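Local coordinates for glycoside hydrolase family 31 (Trueperella pyogenes, PDB 5I0F), which probably hydrolyses cycloalternan, a cyclic glucose oligosaccharide, by a retaining mechanism that passes through a covalent glycosyl-enzyme intermediate, at residues A[325-330]-A[382-387]; A[295-300]-A[320-325]; A[305-310]-A[368-373]; A[510-515]-A[525-530]. All blocks are in the same frame, centred on the assembly; numbering follows the deposited sequence.

Contact 1: A[325-330]-A[382-387]. With BGC (beta-D-glucopyranose), chain C; GLC (alpha-D-glucopyranose), chain B.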
loop_
_atom_site.group_PDB
_atom_site.type_symbol
_atom_site.label_atom_id
_atom_site.label_comp_id
_atom_site.label_asym_id
_atom_site.label_seq_id
_atom_site.Cartn_x
_atom_site.Cartn_y
_atom_site.Cartn_z
ATOM N N SER A 325 7.465 -3.794 23.355
ATOM C CA SER A 325 7.937 -2.405 23.332
ATOM C C SER A 325 6.907 -1.381 22.849
ATOM O O SER A 325 7.047 -0.197 23.126
ATOM C CB SER A 325 9.267 -2.288 22.560
ATOM O OG SER A 325 9.056 -2.422 21.161
ATOM N N VAL A 326 5.869 -1.838 22.162
ATOM C CA VAL A 326 4.887 -0.945 21.526
ATOM C C VAL A 326 3.520 -1.624 21.595
ATOM O O VAL A 326 3.397 -2.829 21.319
ATOM C CB VAL A 326 5.211 -0.662 20.028
ATOM C CG1 VAL A 326 4.156 0.257 19.404
ATOM C CG2 VAL A 326 6.580 -0.025 19.848
ATOM N N VAL A 327 2.502 -0.841 21.932
ATOM C CA VAL A 327 1.116 -1.269 21.774
ATOM C C VAL A 327 0.420 -0.319 20.817
ATOM O O VAL A 327 0.526 0.908 20.966
ATOM C CB VAL A 327 0.373 -1.416 23.122
ATOM C CG1 VAL A 327 0.295 -0.106 23.898
ATOM C CG2 VAL A 327 -1.022 -2.026 22.892
ATOM N N VAL A 328 -0.202 -0.884 19.783
ATOM C CA VAL A 328 -1.062 -0.134 18.869
ATOM C C VAL A 328 -2.510 -0.296 19.338
ATOM O O VAL A 328 -2.943 -1.417 19.625
ATOM C CB VAL A 328 -0.913 -0.666 17.413
ATOM C CG1 VAL A 328 -1.759 0.159 16.447
ATOM C CG2 VAL A 328 0.561 -0.645 17.001
ATOM N N ILE A 329 -3.250 0.816 19.425
ATOM C CA ILE A 329 -4.667 0.800 19.730
ATOM C C ILE A 329 -5.379 1.389 18.525
ATOM O O ILE A 329 -5.097 2.532 18.132
ATOM C CB ILE A 329 -5.000 1.622 21.011
ATOM C CG1 ILE A 329 -4.027 1.268 22.149
ATOM C CG2 ILE A 329 -6.451 1.378 21.420
ATOM C CD1 ILE A 329 -4.139 2.142 23.381
ATOM N N GLU A 330 -6.261 0.587 17.925
ATOM C CA GLU A 330 -7.021 0.984 16.751
ATOM C C GLU A 330 -8.384 1.508 17.094
ATOM O O GLU A 330 -8.756 2.596 16.645
ATOM C CB GLU A 330 -7.138 -0.195 15.763
ATOM C CG GLU A 330 -5.801 -0.630 15.235
ATOM C CD GLU A 330 -5.898 -1.440 13.958
ATOM O OE1 GLU A 330 -6.896 -2.213 13.798
ATOM O OE2 GLU A 330 -4.954 -1.309 13.136
ATOM N N ILE A 382 6.778 0.761 27.583
ATOM C CA ILE A 382 5.914 0.462 26.441
ATOM C C ILE A 382 5.444 1.789 25.845
ATOM O O ILE A 382 4.900 2.639 26.566
ATOM C CB ILE A 382 4.692 -0.386 26.877
ATOM C CG1 ILE A 382 5.154 -1.717 27.491
ATOM C CG2 ILE A 382 3.774 -0.674 25.697
ATOM C CD1 ILE A 382 4.064 -2.493 28.204
ATOM N N ARG A 383 5.614 1.941 24.531
ATOM C CA ARG A 383 5.120 3.127 23.811
ATOM C C ARG A 383 3.734 2.869 23.215
ATOM O O ARG A 383 3.352 1.723 23.009
ATOM C CB ARG A 383 6.119 3.565 22.746
ATOM C CG ARG A 383 7.243 4.433 23.290
ATOM C CD ARG A 383 8.291 3.649 24.057
ATOM N NE ARG A 383 9.389 4.537 24.479
ATOM C CZ ARG A 383 10.510 4.129 25.070
ATOM N NH1 ARG A 383 10.731 2.843 25.315
ATOM N NH2 ARG A 383 11.434 5.021 25.413
ATOM N N VAL A 384 2.985 3.948 22.964
ATOM C CA VAL A 384 1.572 3.836 22.576
ATOM C C VAL A 384 1.344 4.503 21.221
ATOM O O VAL A 384 1.693 5.669 21.027
ATOM C CB VAL A 384 0.644 4.461 23.658
ATOM C CG1 VAL A 384 -0.828 4.381 23.245
ATOM C CG2 VAL A 384 0.854 3.781 25.006
ATOM N N ILE A 385 0.783 3.747 20.274
ATOM C CA ILE A 385 0.496 4.232 18.914
ATOM C C ILE A 385 -1.026 4.213 18.675
ATOM O O ILE A 385 -1.658 3.209 18.957
ATOM C CB ILE A 385 1.169 3.307 17.867
ATOM C CG1 ILE A 385 2.682 3.180 18.111
ATOM C CG2 ILE A 385 0.862 3.740 16.439
ATOM C CD1 ILE A 385 3.501 4.387 17.818
ATOM N N LEU A 386 -1.601 5.296 18.136
ATOM C CA LEU A 386 -3.025 5.352 17.826
ATOM C C LEU A 386 -3.287 5.353 16.329
ATOM O O LEU A 386 -2.582 6.027 15.555
ATOM C CB LEU A 386 -3.667 6.608 18.419
ATOM C CG LEU A 386 -3.544 6.808 19.930
ATOM C CD1 LEU A 386 -4.342 8.032 20.368
ATOM C CD2 LEU A 386 -4.000 5.575 20.699
ATOM N N TRP A 387 -4.358 4.664 15.946
ATOM C CA TRP A 387 -4.781 4.527 14.552
ATOM C C TRP A 387 -5.449 5.784 14.016
ATOM O O TRP A 387 -6.153 6.488 14.747
ATOM C CB TRP A 387 -5.769 3.371 14.482
ATOM C CG TRP A 387 -6.278 2.918 13.139
ATOM C CD1 TRP A 387 -5.772 1.906 12.390
ATOM C CD2 TRP A 387 -7.438 3.387 12.445
ATOM N NE1 TRP A 387 -6.542 1.724 11.265
ATOM C CE2 TRP A 387 -7.558 2.622 11.268
ATOM C CE3 TRP A 387 -8.380 4.379 12.699
ATOM C CZ2 TRP A 387 -8.581 2.825 10.329
ATOM C CZ3 TRP A 387 -9.398 4.579 11.787
ATOM C CH2 TRP A 387 -9.493 3.797 10.610
HETATM C C2 BGC C . -5.598 -1.946 8.319
HETATM C C3 BGC C . -5.835 -3.000 9.416
HETATM C C4 BGC C . -6.710 -2.397 10.510
HETATM C C5 BGC C . -8.016 -1.837 9.927
HETATM C C6 BGC C . -8.759 -1.069 11.012
HETATM C C1 BGC C . -6.505 -0.688 8.287
HETATM O O2 BGC C . -4.967 -2.358 7.090
HETATM O O3 BGC C . -4.586 -3.458 9.940
HETATM O O4 BGC C . -7.006 -3.386 11.516
HETATM O O5 BGC C . -7.827 -0.972 8.777
HETATM O O6 BGC C . -10.078 -0.724 10.576
HETATM C C1 GLC B . -11.103 -1.144 11.488
HETATM C C2 GLC B . -12.489 -0.948 10.851
HETATM C C3 GLC B . -12.878 0.524 10.804
HETATM C C4 GLC B . -12.696 1.163 12.177
HETATM C C5 GLC B . -11.261 0.959 12.655
HETATM C C6 GLC B . -10.999 1.576 14.026
HETATM O O2 GLC B . -12.512 -1.480 9.521
HETATM O O3 GLC B . -14.235 0.657 10.357
HETATM O O4 GLC B . -12.999 2.564 12.095
HETATM O O5 GLC B . -10.999 -0.445 12.732
HETATM O O6 GLC B . -11.787 0.927 15.017
#

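Contact 2: A[295-300]-A[320-325]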
loop_
_atom_site.group_PDB
_atom_site.type_symbol
_atom_site.label_atom_id
_atom_site.label_comp_id
_atom_site.label_asym_id
_atom_site.label_seq_id
_atom_site.Cartn_x
_atom_site.Cartn_y
_atom_site.Cartn_z
ATOM N N PHE A 295 12.268 -1.612 17.741
ATOM C CA PHE A 295 12.764 -2.955 17.474
ATOM C C PHE A 295 12.319 -4.039 18.436
ATOM O O PHE A 295 12.675 -5.212 18.240
ATOM C CB PHE A 295 14.287 -2.930 17.373
ATOM C CG PHE A 295 14.785 -2.157 16.195
ATOM C CD1 PHE A 295 14.459 -2.553 14.910
ATOM C CD2 PHE A 295 15.599 -1.066 16.362
ATOM C CE1 PHE A 295 14.923 -1.843 13.812
ATOM C CE2 PHE A 295 16.073 -0.346 15.265
ATOM C CZ PHE A 295 15.724 -0.732 13.997
ATOM N N GLY A 296 11.552 -3.682 19.469
ATOM C CA GLY A 296 10.938 -4.707 20.331
ATOM C C GLY A 296 9.654 -5.263 19.711
ATOM O O GLY A 296 9.265 -4.877 18.618
ATOM N N LEU A 297 8.982 -6.175 20.395
ATOM C CA LEU A 297 7.716 -6.708 19.871
ATOM C C LEU A 297 6.605 -5.648 19.928
ATOM O O LEU A 297 6.420 -4.958 20.958
ATOM C CB LEU A 297 7.305 -7.958 20.649
ATOM C CG LEU A 297 5.991 -8.632 20.249
ATOM C CD1 LEU A 297 6.032 -9.061 18.801
ATOM C CD2 LEU A 297 5.746 -9.829 21.152
ATOM N N TRP A 298 5.885 -5.518 18.820
ATOM C CA TRP A 298 4.700 -4.673 18.740
ATOM C C TRP A 298 3.456 -5.545 18.973
ATOM O O TRP A 298 3.271 -6.547 18.269
ATOM C CB TRP A 298 4.561 -4.029 17.366
ATOM C CG TRP A 298 5.562 -2.969 17.032
ATOM C CD1 TRP A 298 6.912 -2.999 17.243
ATOM C CD2 TRP A 298 5.277 -1.721 16.412
ATOM N NE1 TRP A 298 7.492 -1.838 16.793
ATOM C CE2 TRP A 298 6.505 -1.032 16.276
ATOM C CE3 TRP A 298 4.105 -1.121 15.950
ATOM C CZ2 TRP A 298 6.592 0.246 15.711
ATOM C CZ3 TRP A 298 4.182 0.156 15.371
ATOM C CH2 TRP A 298 5.419 0.819 15.249
ATOM N N ALA A 299 2.622 -5.148 19.928
ATOM C CA ALA A 299 1.342 -5.830 20.213
ATOM C C ALA A 299 0.179 -5.023 19.634
ATOM O O ALA A 299 0.128 -3.813 19.809
ATOM C CB ALA A 299 1.178 -5.938 21.695
ATOM N N SER A 300 -0.763 -5.688 18.976
ATOM C CA SER A 300 -1.918 -5.011 18.367
ATOM C C SER A 300 -3.106 -5.981 18.285
ATOM O O SER A 300 -2.933 -7.205 18.204
ATOM C CB SER A 300 -1.537 -4.508 16.982
ATOM O OG SER A 300 -2.613 -3.850 16.318
ATOM N N GLU A 320 3.549 -13.352 31.508
ATOM C CA GLU A 320 4.105 -14.442 30.715
ATOM C C GLU A 320 5.611 -14.289 30.404
ATOM O O GLU A 320 6.198 -15.189 29.838
ATOM C CB GLU A 320 3.293 -14.640 29.423
ATOM C CG GLU A 320 1.837 -15.070 29.632
ATOM C CD GLU A 320 1.658 -16.497 30.144
ATOM O OE1 GLU A 320 2.639 -17.260 30.254
ATOM O OE2 GLU A 320 0.499 -16.869 30.416
ATOM N N GLY A 321 6.229 -13.166 30.750
ATOM C CA GLY A 321 7.627 -12.912 30.358
ATOM C C GLY A 321 7.871 -12.798 28.859
ATOM O O GLY A 321 8.900 -13.255 28.367
ATOM N N ILE A 322 6.916 -12.194 28.140
ATOM C CA ILE A 322 7.012 -11.950 26.701
ATOM C C ILE A 322 6.941 -10.430 26.566
ATOM O O ILE A 322 5.855 -9.878 26.494
ATOM C CB ILE A 322 5.883 -12.688 25.914
ATOM C CG1 ILE A 322 6.046 -14.199 26.112
ATOM C CG2 ILE A 322 5.934 -12.371 24.423
ATOM C CD1 ILE A 322 4.814 -15.023 25.801
ATOM N N PRO A 323 8.099 -9.751 26.638
ATOM C CA PRO A 323 8.058 -8.295 26.678
ATOM C C PRO A 323 7.588 -7.683 25.362
ATOM O O PRO A 323 7.830 -8.242 24.268
ATOM C CB PRO A 323 9.512 -7.890 26.982
ATOM C CG PRO A 323 10.331 -9.085 26.596
ATOM C CD PRO A 323 9.468 -10.283 26.839
ATOM N N VAL A 324 6.910 -6.554 25.487
ATOM C CA VAL A 324 6.486 -5.768 24.342
ATOM C C VAL A 324 7.089 -4.390 24.483
ATOM O O VAL A 324 7.243 -3.890 25.614
ATOM C CB VAL A 324 4.952 -5.711 24.194
ATOM C CG1 VAL A 324 4.429 -7.036 23.701
ATOM C CG2 VAL A 324 4.248 -5.376 25.495
ATOM N N SER A 325 7.465 -3.794 23.355
ATOM C CA SER A 325 7.937 -2.405 23.332
ATOM C C SER A 325 6.907 -1.381 22.849
ATOM O O SER A 325 7.047 -0.197 23.126
ATOM C CB SER A 325 9.267 -2.288 22.560
ATOM O OG SER A 325 9.056 -2.422 21.161
HETATM O O HOH W 1 9.918 -6.785 23.005
#

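Contact 3: A[305-310]-A[368-373]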
loop_
_atom_site.group_PDB
_atom_site.type_symbol
_atom_site.label_atom_id
_atom_site.label_comp_id
_atom_site.label_asym_id
_atom_site.label_seq_id
_atom_site.Cartn_x
_atom_site.Cartn_y
_atom_site.Cartn_z
ATOM N N ASN A 305 -10.650 -2.546 22.590
ATOM C CA ASN A 305 -11.372 -1.287 22.406
ATOM C C ASN A 305 -11.790 -0.612 23.712
ATOM O O ASN A 305 -12.674 0.247 23.718
ATOM C CB ASN A 305 -12.538 -1.444 21.442
ATOM C CG ASN A 305 -13.717 -2.193 22.034
ATOM O OD1 ASN A 305 -13.568 -3.040 22.922
ATOM N ND2 ASN A 305 -14.904 -1.888 21.530
ATOM N N THR A 306 -11.140 -0.998 24.802
ATOM C CA THR A 306 -11.338 -0.366 26.097
ATOM C C THR A 306 -10.003 -0.352 26.780
ATOM O O THR A 306 -9.105 -1.157 26.450
ATOM C CB THR A 306 -12.351 -1.108 27.029
ATOM O OG1 THR A 306 -11.827 -2.377 27.430
ATOM C CG2 THR A 306 -13.685 -1.312 26.371
ATOM N N GLN A 307 -9.883 0.537 27.754
ATOM C CA GLN A 307 -8.665 0.640 28.554
ATOM C C GLN A 307 -8.413 -0.665 29.298
ATOM O O GLN A 307 -7.261 -1.138 29.407
ATOM C CB GLN A 307 -8.793 1.832 29.517
ATOM C CG GLN A 307 -7.496 2.256 30.193
ATOM C CD GLN A 307 -7.621 3.602 30.903
ATOM O OE1 GLN A 307 -8.386 4.496 30.466
ATOM N NE2 GLN A 307 -6.853 3.771 31.982
ATOM N N SER A 308 -9.496 -1.260 29.798
ATOM C CA SER A 308 -9.425 -2.561 30.440
ATOM C C SER A 308 -8.866 -3.647 29.525
ATOM O O SER A 308 -8.007 -4.434 29.942
ATOM C CB SER A 308 -10.814 -2.982 30.940
ATOM O OG SER A 308 -10.722 -4.179 31.666
ATOM N N LEU A 309 -9.348 -3.707 28.284
ATOM C CA LEU A 309 -8.854 -4.737 27.353
ATOM C C LEU A 309 -7.375 -4.557 26.989
ATOM O O LEU A 309 -6.647 -5.538 26.877
ATOM C CB LEU A 309 -9.718 -4.811 26.105
ATOM C CG LEU A 309 -11.103 -5.399 26.354
ATOM C CD1 LEU A 309 -12.061 -5.012 25.229
ATOM C CD2 LEU A 309 -11.036 -6.915 26.533
ATOM N N VAL A 310 -6.930 -3.311 26.825
ATOM C CA VAL A 310 -5.526 -3.038 26.504
ATOM C C VAL A 310 -4.643 -3.473 27.676
ATOM O O VAL A 310 -3.666 -4.233 27.501
ATOM C CB VAL A 310 -5.268 -1.558 26.152
ATOM C CG1 VAL A 310 -3.776 -1.285 26.045
ATOM C CG2 VAL A 310 -5.975 -1.175 24.855
ATOM N N PRO A 368 -11.483 5.409 31.090
ATOM C CA PRO A 368 -11.639 6.286 32.250
ATOM C C PRO A 368 -10.463 7.213 32.514
ATOM O O PRO A 368 -10.649 8.223 33.171
ATOM C CB PRO A 368 -11.866 5.305 33.425
ATOM C CG PRO A 368 -11.309 4.026 32.952
ATOM C CD PRO A 368 -11.523 3.985 31.479
ATOM N N ASP A 369 -9.276 6.898 32.007
ATOM C CA ASP A 369 -8.109 7.780 32.204
ATOM C C ASP A 369 -7.043 7.444 31.151
ATOM O O ASP A 369 -6.051 6.777 31.444
ATOM C CB ASP A 369 -7.605 7.589 33.652
ATOM C CG ASP A 369 -6.555 8.610 34.078
ATOM O OD1 ASP A 369 -6.056 9.407 33.261
ATOM O OD2 ASP A 369 -6.188 8.569 35.270
ATOM N N PRO A 370 -7.256 7.885 29.889
ATOM C CA PRO A 370 -6.282 7.526 28.865
ATOM C C PRO A 370 -4.889 8.084 29.168
ATOM O O PRO A 370 -3.894 7.401 28.929
ATOM C CB PRO A 370 -6.881 8.105 27.560
ATOM C CG PRO A 370 -7.928 9.066 27.995
ATOM C CD PRO A 370 -8.411 8.606 29.336
ATOM N N ALA A 371 -4.818 9.286 29.737
ATOM C CA ALA A 371 -3.522 9.847 30.120
ATOM C C ALA A 371 -2.833 8.939 31.149
ATOM O O ALA A 371 -1.637 8.744 31.064
ATOM C CB ALA A 371 -3.662 11.269 30.663
ATOM N N GLY A 372 -3.604 8.385 32.091
ATOM C CA GLY A 372 -3.107 7.422 33.087
ATOM C C GLY A 372 -2.620 6.095 32.508
ATOM O O GLY A 372 -1.583 5.579 32.910
ATOM N N MET A 373 -3.364 5.545 31.557
ATOM C CA MET A 373 -2.882 4.404 30.764
ATOM C C MET A 373 -1.511 4.670 30.123
ATOM O O MET A 373 -0.568 3.905 30.316
ATOM C CB MET A 373 -3.911 4.029 29.697
ATOM C CG MET A 373 -3.430 2.935 28.768
ATOM S SD MET A 373 -4.643 2.632 27.497
ATOM C CE MET A 373 -4.576 4.103 26.476
#

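Contact 4: A[510-515]-A[525-530]. With BGC (beta-D-glucopyranose), chain C.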
loop_
_atom_site.group_PDB
_atom_site.type_symbol
_atom_site.label_atom_id
_atom_site.label_comp_id
_atom_site.label_asym_id
_atom_site.label_seq_id
_atom_site.Cartn_x
_atom_site.Cartn_y
_atom_site.Cartn_z
ATOM N N TYR A 510 10.139 11.529 17.961
ATOM C CA TYR A 510 10.499 10.865 16.710
ATOM C C TYR A 510 9.264 10.681 15.805
ATOM O O TYR A 510 8.168 10.473 16.311
ATOM C CB TYR A 510 11.072 9.483 16.991
ATOM C CG TYR A 510 12.513 9.477 17.425
ATOM C CD1 TYR A 510 13.528 9.346 16.492
ATOM C CD2 TYR A 510 12.851 9.542 18.760
ATOM C CE1 TYR A 510 14.866 9.308 16.890
ATOM C CE2 TYR A 510 14.172 9.513 19.170
ATOM C CZ TYR A 510 15.172 9.395 18.228
ATOM O OH TYR A 510 16.481 9.358 18.648
ATOM N N PRO A 511 9.440 10.727 14.476
ATOM C CA PRO A 511 8.314 10.657 13.536
ATOM C C PRO A 511 7.908 9.208 13.275
ATOM O O PRO A 511 8.052 8.681 12.163
ATOM C CB PRO A 511 8.886 11.321 12.279
ATOM C CG PRO A 511 10.341 10.923 12.313
ATOM C CD PRO A 511 10.706 11.042 13.777
ATOM N N VAL A 512 7.408 8.565 14.319
ATOM C CA VAL A 512 7.032 7.177 14.242
ATOM C C VAL A 512 5.594 7.119 13.705
ATOM O O VAL A 512 4.621 7.160 14.474
ATOM C CB VAL A 512 7.203 6.473 15.595
ATOM C CG1 VAL A 512 6.766 5.021 15.483
ATOM C CG2 VAL A 512 8.666 6.529 16.046
ATOM N N THR A 513 5.483 7.078 12.382
ATOM C CA THR A 513 4.252 6.702 11.698
ATOM C C THR A 513 4.379 5.275 11.172
ATOM O O THR A 513 5.484 4.814 10.900
ATOM C CB THR A 513 3.918 7.645 10.526
ATOM O OG1 THR A 513 4.981 7.646 9.550
ATOM C CG2 THR A 513 3.712 9.037 11.045
ATOM N N PHE A 514 3.257 4.592 11.021
ATOM C CA PHE A 514 3.218 3.181 10.622
ATOM C C PHE A 514 2.122 3.100 9.556
ATOM O O PHE A 514 0.932 3.173 9.897
ATOM C CB PHE A 514 2.882 2.351 11.871
ATOM C CG PHE A 514 3.013 0.849 11.732
ATOM C CD1 PHE A 514 4.174 0.254 11.284
ATOM C CD2 PHE A 514 1.972 0.026 12.150
ATOM C CE1 PHE A 514 4.283 -1.133 11.212
ATOM C CE2 PHE A 514 2.078 -1.362 12.113
ATOM C CZ PHE A 514 3.234 -1.945 11.636
ATOM N N SER A 515 2.531 2.960 8.289
ATOM C CA SER A 515 1.644 3.061 7.107
ATOM C C SER A 515 1.695 1.795 6.269
ATOM O O SER A 515 2.629 1.037 6.391
ATOM C CB SER A 515 2.083 4.222 6.205
ATOM O OG SER A 515 2.194 5.419 6.939
ATOM N N HIS A 525 9.625 8.758 5.416
ATOM C CA HIS A 525 8.502 9.027 6.313
ATOM C C HIS A 525 8.061 7.780 7.064
ATOM O O HIS A 525 7.078 7.147 6.701
ATOM C CB HIS A 525 7.325 9.636 5.519
ATOM C CG HIS A 525 7.675 10.908 4.819
ATOM N ND1 HIS A 525 8.077 12.044 5.493
ATOM C CD2 HIS A 525 7.682 11.231 3.507
ATOM C CE1 HIS A 525 8.324 13.003 4.626
ATOM N NE2 HIS A 525 8.117 12.530 3.414
ATOM N N GLY A 526 8.795 7.459 8.118
ATOM C CA GLY A 526 8.382 6.465 9.087
ATOM C C GLY A 526 8.556 5.022 8.683
ATOM O O GLY A 526 9.506 4.673 7.949
ATOM N N LEU A 527 7.622 4.200 9.189
ATOM C CA LEU A 527 7.621 2.750 9.118
ATOM C C LEU A 527 6.469 2.249 8.252
ATOM O O LEU A 527 5.475 2.974 8.031
ATOM C CB LEU A 527 7.407 2.161 10.517
ATOM C CG LEU A 527 8.556 2.123 11.492
ATOM C CD1 LEU A 527 9.334 3.409 11.599
ATOM C CD2 LEU A 527 8.054 1.637 12.841
ATOM N N TYR A 528 6.616 1.015 7.766
ATOM C CA TYR A 528 5.661 0.400 6.848
ATOM C C TYR A 528 5.347 -1.027 7.227
ATOM O O TYR A 528 6.200 -1.741 7.725
ATOM C CB TYR A 528 6.132 0.508 5.385
ATOM C CG TYR A 528 6.158 1.958 4.986
ATOM C CD1 TYR A 528 7.254 2.763 5.290
ATOM C CD2 TYR A 528 5.022 2.568 4.438
ATOM C CE1 TYR A 528 7.235 4.133 5.035
ATOM C CE2 TYR A 528 5.015 3.925 4.142
ATOM C CZ TYR A 528 6.117 4.699 4.449
ATOM O OH TYR A 528 6.043 6.046 4.198
ATOM N N TRP A 529 4.100 -1.446 7.015
ATOM C CA TRP A 529 3.756 -2.855 7.135
ATOM C C TRP A 529 3.080 -3.297 5.849
ATOM O O TRP A 529 2.584 -2.466 5.087
ATOM C CB TRP A 529 2.952 -3.169 8.411
ATOM C CG TRP A 529 1.451 -3.133 8.282
ATOM C CD1 TRP A 529 0.631 -4.207 8.159
ATOM C CD2 TRP A 529 0.600 -1.979 8.299
ATOM N NE1 TRP A 529 -0.676 -3.798 8.033
ATOM C CE2 TRP A 529 -0.726 -2.436 8.140
ATOM C CE3 TRP A 529 0.824 -0.601 8.446
ATOM C CZ2 TRP A 529 -1.829 -1.567 8.112
ATOM C CZ3 TRP A 529 -0.264 0.258 8.399
ATOM C CH2 TRP A 529 -1.577 -0.228 8.222
ATOM N N ALA A 530 3.070 -4.610 5.611
ATOM C CA ALA A 530 2.663 -5.200 4.342
ATOM C C ALA A 530 1.140 -5.281 4.109
ATOM O O ALA A 530 0.708 -5.807 3.108
ATOM C CB ALA A 530 3.264 -6.592 4.236
HETATM C C2 BGC C . -5.598 -1.946 8.319
HETATM C C3 BGC C . -5.835 -3.000 9.416
HETATM C C4 BGC C . -6.710 -2.397 10.510
HETATM C C5 BGC C . -8.016 -1.837 9.927
HETATM C C6 BGC C . -8.759 -1.069 11.012
HETATM C C1 BGC C . -6.505 -0.688 8.287
HETATM O O2 BGC C . -4.967 -2.358 7.090
HETATM O O3 BGC C . -4.586 -3.458 9.940
HETATM O O4 BGC C . -7.006 -3.386 11.516
HETATM O O5 BGC C . -7.827 -0.972 8.777
HETATM O O6 BGC C . -10.078 -0.724 10.576
HETATM O O HOH W 2 4.897 5.687 7.667
#

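Contact 1: A[325-330]-A[382-387]
Strands 326-329 and 383-387 lie side by side as parallel neighbours in the eight-stranded barrel of the family 31 TIM-barrel domain, and both lead into the sugar-binding end. Five backbone hydrogen bonds join the segments in the staggered parallel pattern: Ser325 O, Val327 O and Ile329 O accept from Arg383 N, Ile385 N and Trp387 N, while Val327 N and Ile329 N give to Arg383 O and Ile385 O. Valine and isoleucine, branched at CB, suit an extended backbone. On the barrel's interior face Val326 CG1 lies 3.5 Å from Ile385 CG1, the valine methyl being turned directly away from its own N (chi1 179°). On the outer face Ile329 CD1 meets Val384 CG1 at 4.0 Å, and Val327 CG1 packs on Ile382 CG2 and Val384 CG2; helix 370-379 covers this side through Leu377 and Met373.

At the sugar-binding ends of the strands the chemistry turns polar. Glu330 runs out past the indole of Trp387, its OE2 3.4 Å from Trp387 CD1 and the carboxylate plane 65° from the ring. Glu330 OE1 accepts a 2.6 Å hydrogen bond from O4 of beta-glucose and another from Asn302, while OE2 forms a salt bridge with Lys465. Alpha-glucose C5 sits 3.9 Å above one face of Trp387, whose NE1 is bonded to Asp467. Together these partners fix the carboxylate's rotation with OE1 at the sugar hydroxyl, while the indole offers alpha-glucose an apolar surface.

Contact 2: A[295-300]-A[320-325]
Leu297 swings CG to the side away from its backbone N (chi1 179°), which sends the CD2 methyl across Val324 to within 4.0 Å of CG1. Val324 holds CG1 beside its own backbone N (chi1 -73°), which turns this methyl to Ala299 CB, 4.0 Å away. The small alanine lets the valine lie close against the strand, and Ile322 CG2 touches Leu297 CD2 from farther back along the loop. His317 and Met314 of helix 307-320 close round this apolar cluster.

The loop belongs to the first beta-alpha-beta crossover of the TIM barrel: strand 297-300 is followed by helix 307-320, which ends in a Schellman motif with Gly321 at positive phi, and the chain then returns to strand 326-329. Ser325 N gives a hydrogen bond of 2.9 Å to Leu297 O. One water ties the backbones together as well, accepting from Leu297 N and donating to Pro323 O, each at 2.8 Å, and satisfies both groups. Gly296 suits its place because Ser325 OG lies only 3.1 Å from Gly296 CA, where a side chain would collide with the hydroxyl. That hydroxyl is hydrogen-bonded to Trp293 O.

Contact 3: A[305-310]-A[368-373]
Gln307, in the first turn of helix 307-320, reaches across to the start of helix 370-379, so the contact joins the N-terminal ends of two neighbouring outer helices of the TIM barrel. Its amide both accepts and donates. Asp369 N gives a 3.0 Å hydrogen bond to Gln307 OE1, arriving in the plane of the amide on a lone pair, nearly straight at 163°. The other half of the amide, Gln307 NE2, makes a weak bond to Asp369 O at 3.2 Å, so the amide grips the N-H firmly and the C=O only weakly. A glutamine suits this place: its chain, stretched out from the helix with chi1 at -167°, carries the amide far enough to serve a backbone N-H and C=O together.

Each helix start is capped by its own side chain. Thr306 OG1 accepts from Leu309 N at 2.9 Å, and Asp369 OD1 accepts from Gly372 N at the same length, the donor standing above the carboxylate plane. Asp369 O also takes Met373 N, the first backbone bond of its helix. Pro368 and Pro370, which have no N-H to satisfy, flank the aspartate, and Pro368 CD rests against the glutamine oxygen. Met373 and Gln307 run alongside each other, pointing opposite ways, with Met373 SD 3.9 Å from Gln307 CG.

Contact 4: A[510-515]-A[525-530]
Phe514 and Trp529 form an offset aromatic pair, with 28° between the planes and a displacement that leaves little overlap: the centroid of the phenyl and that of the indole six-membered ring are 5.0 Å apart. A chi1 of -170° carries the phenyl of Phe514 away from its backbone N and toward Trp529. Trp529 CE3 stands over the rim of one phenyl face, and Phe514 CZ presses on Trp529 CB at 3.5 Å. Leu527 CB meets the same phenyl ring at its edge, in plane, 3.8 Å from Phe514 CD1. On the opposite face of the sheet Ser515 CB packs 3.6 Å from Tyr528 CE2, the small serine leaving room for the phenol ring.

These residues belong to strands 513-515 and 527-529, the fifth and sixth of the parallel TIM barrel, linked directly through a loop without an intervening helix. In the parallel-strand pattern, Leu527 N, Ser515 N and Trp529 N donate hydrogen bonds to Thr513 O, Leu527 O and Ser515 O. Gly526, at positive phi, leaves space for Thr513 OG1, 3.6 Å from its CA. On the Ser515 and Tyr528 side, a water bridging the two segments has four partners: it accepts from Thr513 OG1 and Ser515 OG and donates to His525 O and Leu527 O. Ser515 OG is also hydrogen-bonded to Thr466.

The far edge of the indole faces the pocket, with Trp529 CZ2 3.4 Å from O2 of beta-glucose, and Lys465 makes a cation-pi contact with this tryptophan.

Contacts 1 and 4 pair strands of the same closed barrel, contact 2 joins another of its strands to the loop leading into strand 326-329, and contact 3 joins two helices outside it. Contacts 1 and 2 share Ser325, and their centres are 11 Å apart; Ala299 N and O probably bond to Val326 O and Val328 N, extending the sheet. Contact 3 backs contact 1 through Met373 CE, 3.7 Å from Ile329 CD1. Across the barrel interior, Trp298 CZ2 of contact 2 lies 3.5 Å from Leu527 CD2 of contact 4, and Ile385 CD1 of contact 1 reaches Val512 CG1 at 4.1 Å. Contacts 1 and 4 both touch beta-glucose, whereas the side chain of Val310 in contact 3 is about 14 Å from that sugar.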